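Local coordinates for PaxB (Photorhabdus luminescens, PDB 6EK4), which probably acts as the B component of a two-component alpha-helical pore-forming toxin, as in the related YaxAB system, at residues R108-V119 with I320-L329. Numbering follows the deposited sequence.
Sequences RSEHIRNLKKDV and IDGKIDQQDL
Apolar packing joins Ile-112, Leu-115 and Val-119 of helix 101-141 to Ile-320 and Ile-324 at the turn between helix 247-321 and helix 326-348, and to Leu-329 within the second of these. The centre of the contact lies about 51 Å from the centre of this elongated chain. Leu-115 meets Leu-329 tip to tip, CD2 to CD2 at 3.6 Å. Leu-115 CD2 also lies 3.9 Å from Ile-324 CG2. Val-119 divides its branches: CG1 faces Ile-320 CG2 at 3.8 Å, and CG2 reaches Leu-329 CD2 at 3.7 Å. Leu-316 of helix 247-321 extends this cluster. Ile-112 passes Ile-324 in the opposite direction, with CG2 3.7 Å from Ile-324 CG1. Within helix 101-141, Ile-112 CD1 sits over the centre of the Arg-108 guanidinium. Lys-116 runs extended, then bends at its last torsion (chi4 -79°), which brings NZ to Ile-320 O in a weak hydrogen bond of 3.2 Å. Asp-325 N-caps helix 326-348, its OD1 accepting a weak bond from Asp-328 N. Lys-323 CE comes to the edge of the Arg-108 guanidinium, 4.2 Å from Arg-108 NH2. These like charges are not in contact, and Asp-88 gives Arg-108 a long, weak ion pair. Branched aliphatic groups thus carry the contact, while the Lys-116 ammonium adds one weak polar tie, to the Ile-320 carbonyl.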
loop_
_atom_site.group_PDB
_atom_site.type_symbol
_atom_site.label_atom_id
_atom_site.label_comp_id
_atom_site.label_asym_id
_atom_site.label_seq_id
_atom_site.Cartn_x
_atom_site.Cartn_y
_atom_site.Cartn_z
ATOM N N ARG A 108 28.222 -45.643 29.868
ATOM C CA ARG A 108 27.176 -44.616 29.798
ATOM C C ARG A 108 27.795 -43.214 29.823
ATOM O O ARG A 108 27.230 -42.273 29.262
ATOM C CB ARG A 108 26.127 -44.798 30.914
ATOM C CG ARG A 108 26.128 -43.755 32.025
ATOM C CD ARG A 108 25.061 -44.059 33.069
ATOM N NE ARG A 108 24.563 -42.844 33.721
ATOM C CZ ARG A 108 23.536 -42.103 33.297
ATOM N NH1 ARG A 108 22.857 -42.424 32.198
ATOM N NH2 ARG A 108 23.185 -41.019 33.981
ATOM N N SER A 109 28.951 -43.080 30.474
ATOM C CA SER A 109 29.713 -41.830 30.453
ATOM C C SER A 109 30.248 -41.527 29.053
ATOM O O SER A 109 30.377 -40.365 28.673
ATOM C CB SER A 109 30.872 -41.882 31.450
ATOM O OG SER A 109 30.393 -41.864 32.783
ATOM N N GLU A 110 30.560 -42.578 28.298
ATOM C CA GLU A 110 30.988 -42.438 26.906
ATOM C C GLU A 110 29.815 -41.990 26.034
ATOM O O GLU A 110 29.953 -41.087 25.210
ATOM C CB GLU A 110 31.543 -43.768 26.382
ATOM C CG GLU A 110 32.372 -43.645 25.111
ATOM C CD GLU A 110 33.829 -43.308 25.379
ATOM O OE1 GLU A 110 34.327 -42.319 24.803
ATOM O OE2 GLU A 110 34.479 -44.032 26.166
ATOM N N HIS A 111 28.666 -42.635 26.226
ATOM C CA HIS A 111 27.439 -42.303 25.499
ATOM C C HIS A 111 26.979 -40.872 25.777
ATOM O O HIS A 111 26.591 -40.153 24.857
ATOM C CB HIS A 111 26.319 -43.278 25.878
ATOM C CG HIS A 111 26.413 -44.611 25.200
ATOM N ND1 HIS A 111 27.607 -45.164 24.789
ATOM C CD2 HIS A 111 25.454 -45.513 24.886
ATOM C CE1 HIS A 111 27.377 -46.342 24.236
ATOM N NE2 HIS A 111 26.078 -46.578 24.283
ATOM N N ILE A 112 27.021 -40.474 27.047
ATOM C CA ILE A 112 26.614 -39.129 27.462
ATOM C C ILE A 112 27.520 -38.044 26.872
ATOM O O ILE A 112 27.043 -36.965 26.514
ATOM C CB ILE A 112 26.550 -39.015 29.006
ATOM C CG1 ILE A 112 25.269 -39.682 29.515
ATOM C CG2 ILE A 112 26.591 -37.562 29.469
ATOM C CD1 ILE A 112 25.196 -39.827 31.019
ATOM N N ARG A 113 28.814 -38.333 26.763
ATOM C CA ARG A 113 29.769 -37.374 26.199
ATOM C C ARG A 113 29.497 -37.140 24.709
ATOM O O ARG A 113 29.662 -36.025 24.212
ATOM C CB ARG A 113 31.211 -37.853 26.409
ATOM C CG ARG A 113 32.219 -36.729 26.616
ATOM C CD ARG A 113 33.594 -37.268 26.979
ATOM N NE ARG A 113 33.555 -38.137 28.157
ATOM C CZ ARG A 113 34.586 -38.845 28.614
ATOM N NH1 ARG A 113 35.772 -38.795 28.010
ATOM N NH2 ARG A 113 34.433 -39.608 29.691
ATOM N N ASN A 114 29.078 -38.194 24.010
ATOM C CA ASN A 114 28.666 -38.091 22.608
ATOM C C ASN A 114 27.308 -37.408 22.460
ATOM O O ASN A 114 27.073 -36.690 21.486
ATOM C CB ASN A 114 28.606 -39.478 21.960
ATOM C CG ASN A 114 29.961 -40.159 21.904
ATOM O OD1 ASN A 114 30.994 -39.505 21.753
ATOM N ND2 ASN A 114 29.960 -41.482 22.019
ATOM N N LEU A 115 26.417 -37.643 23.421
ATOM C CA LEU A 115 25.093 -37.023 23.425
ATOM C C LEU A 115 25.206 -35.513 23.628
ATOM O O LEU A 115 24.574 -34.741 22.906
ATOM C CB LEU A 115 24.206 -37.650 24.507
ATOM C CG LEU A 115 22.716 -37.272 24.504
ATOM C CD1 LEU A 115 21.873 -38.401 25.084
ATOM C CD2 LEU A 115 22.448 -35.970 25.252
ATOM N N LYS A 116 26.009 -35.099 24.607
ATOM C CA LYS A 116 26.274 -33.677 24.850
ATOM C C LYS A 116 26.888 -33.012 23.618
ATOM O O LYS A 116 26.506 -31.902 23.252
ATOM C CB LYS A 116 27.215 -33.487 26.046
ATOM C CG LYS A 116 26.590 -33.743 27.408
ATOM C CD LYS A 116 27.644 -33.661 28.505
ATOM C CE LYS A 116 27.088 -34.027 29.874
ATOM N NZ LYS A 116 26.315 -32.919 30.500
ATOM N N LYS A 117 27.836 -33.701 22.986
ATOM C CA LYS A 117 28.543 -33.172 21.817
ATOM C C LYS A 117 27.613 -32.968 20.617
ATOM O O LYS A 117 27.753 -31.989 19.882
ATOM C CB LYS A 117 29.699 -34.099 21.431
ATOM C CG LYS A 117 30.705 -33.483 20.470
ATOM C CD LYS A 117 31.672 -34.524 19.925
ATOM C CE LYS A 117 31.046 -35.342 18.804
ATOM N NZ LYS A 117 31.961 -36.410 18.313
ATOM N N ASP A 118 26.677 -33.894 20.420
ATOM C CA ASP A 118 25.681 -33.774 19.349
ATOM C C ASP A 118 24.672 -32.666 19.645
ATOM O O ASP A 118 24.360 -31.860 18.768
ATOM C CB ASP A 118 24.940 -35.102 19.137
ATOM C CG ASP A 118 25.793 -36.155 18.445
ATOM O OD1 ASP A 118 26.955 -35.865 18.087
ATOM O OD2 ASP A 118 25.292 -37.283 18.254
ATOM N N VAL A 119 24.167 -32.631 20.878
ATOM C CA VAL A 119 23.180 -31.626 21.288
ATOM C C VAL A 119 23.798 -30.221 21.328
ATOM O O VAL A 119 23.114 -29.238 21.047
ATOM C CB VAL A 119 22.532 -31.980 22.648
ATOM C CG1 VAL A 119 21.628 -30.856 23.139
ATOM C CG2 VAL A 119 21.731 -33.271 22.533
ATOM N N ILE A 320 20.832 -30.752 28.886
ATOM C CA ILE A 320 22.220 -31.202 29.041
ATOM C C ILE A 320 23.048 -30.360 30.025
ATOM O O ILE A 320 24.259 -30.560 30.137
ATOM C CB ILE A 320 22.948 -31.276 27.677
ATOM C CG1 ILE A 320 23.160 -29.881 27.074
ATOM C CG2 ILE A 320 22.170 -32.161 26.713
ATOM C CD1 ILE A 320 24.133 -29.865 25.914
ATOM N N ASP A 321 22.408 -29.427 30.728
ATOM C CA ASP A 321 23.088 -28.660 31.778
ATOM C C ASP A 321 23.333 -29.554 32.989
ATOM O O ASP A 321 24.472 -29.721 33.425
ATOM C CB ASP A 321 22.268 -27.430 32.199
ATOM C CG ASP A 321 22.397 -26.265 31.225
ATOM O OD1 ASP A 321 23.391 -26.203 30.469
ATOM O OD2 ASP A 321 21.496 -25.397 31.224
ATOM N N GLY A 322 22.255 -30.128 33.518
ATOM C CA GLY A 322 22.330 -31.021 34.672
ATOM C C GLY A 322 22.424 -32.478 34.258
ATOM O O GLY A 322 23.199 -32.830 33.366
ATOM N N LYS A 323 21.627 -33.325 34.907
ATOM C CA LYS A 323 21.626 -34.761 34.631
ATOM C C LYS A 323 20.885 -35.041 33.325
ATOM O O LYS A 323 19.865 -34.414 33.038
ATOM C CB LYS A 323 20.973 -35.533 35.785
ATOM C CG LYS A 323 21.594 -36.895 36.049
ATOM C CD LYS A 323 22.914 -36.758 36.794
ATOM C CE LYS A 323 23.638 -38.090 36.906
ATOM N NZ LYS A 323 24.989 -37.931 37.512
ATOM N N ILE A 324 21.399 -35.988 32.544
ATOM C CA ILE A 324 20.860 -36.266 31.213
ATOM C C ILE A 324 19.653 -37.198 31.315
ATOM O O ILE A 324 19.797 -38.367 31.674
ATOM C CB ILE A 324 21.917 -36.912 30.280
ATOM C CG1 ILE A 324 23.248 -36.144 30.325
ATOM C CG2 ILE A 324 21.393 -36.992 28.850
ATOM C CD1 ILE A 324 23.138 -34.664 30.028
ATOM N N ASP A 325 18.470 -36.673 31.003
ATOM C CA ASP A 325 17.256 -37.485 30.943
ATOM C C ASP A 325 17.028 -37.927 29.497
ATOM O O ASP A 325 16.159 -37.406 28.797
ATOM C CB ASP A 325 16.052 -36.712 31.499
ATOM C CG ASP A 325 14.898 -37.627 31.894
ATOM O OD1 ASP A 325 14.551 -38.538 31.113
ATOM O OD2 ASP A 325 14.331 -37.428 32.991
ATOM N N GLN A 326 17.849 -38.884 29.069
ATOM C CA GLN A 326 17.777 -39.515 27.740
ATOM C C GLN A 326 16.406 -39.487 27.055
ATOM O O GLN A 326 16.287 -39.035 25.916
ATOM C CB GLN A 326 18.262 -40.972 27.829
ATOM C CG GLN A 326 17.874 -41.688 29.120
ATOM C CD GLN A 326 17.944 -43.201 29.023
ATOM O OE1 GLN A 326 18.204 -43.761 27.959
ATOM N NE2 GLN A 326 17.702 -43.871 30.144
ATOM N N GLN A 327 15.381 -39.974 27.751
ATOM C CA GLN A 327 14.055 -40.158 27.159
ATOM C C GLN A 327 13.242 -38.863 27.111
ATOM O O GLN A 327 12.302 -38.748 26.321
ATOM C CB GLN A 327 13.285 -41.241 27.922
ATOM C CG GLN A 327 12.101 -41.816 27.158
ATOM C CD GLN A 327 11.622 -43.144 27.721
ATOM O OE1 GLN A 327 12.420 -43.971 28.170
ATOM N NE2 GLN A 327 10.311 -43.358 27.690
ATOM N N ASP A 328 13.597 -37.898 27.958
ATOM C CA ASP A 328 12.987 -36.568 27.919
ATOM C C ASP A 328 13.426 -35.834 26.652
ATOM O O ASP A 328 12.607 -35.226 25.966
ATOM C CB ASP A 328 13.379 -35.762 29.160
ATOM C CG ASP A 328 12.542 -34.506 29.336
ATOM O OD1 ASP A 328 13.132 -33.420 29.518
ATOM O OD2 ASP A 328 11.297 -34.605 29.295
ATOM N N LEU A 329 14.723 -35.906 26.353
ATOM C CA LEU A 329 15.297 -35.316 25.141
ATOM C C LEU A 329 14.628 -35.834 23.866
ATOM O O LEU A 329 14.443 -35.080 22.911
ATOM C CB LEU A 329 16.804 -35.598 25.088
ATOM C CG LEU A 329 17.595 -35.086 23.881
ATOM C CD1 LEU A 329 17.404 -33.590 23.690
ATOM C CD2 LEU A 329 19.070 -35.421 24.043
#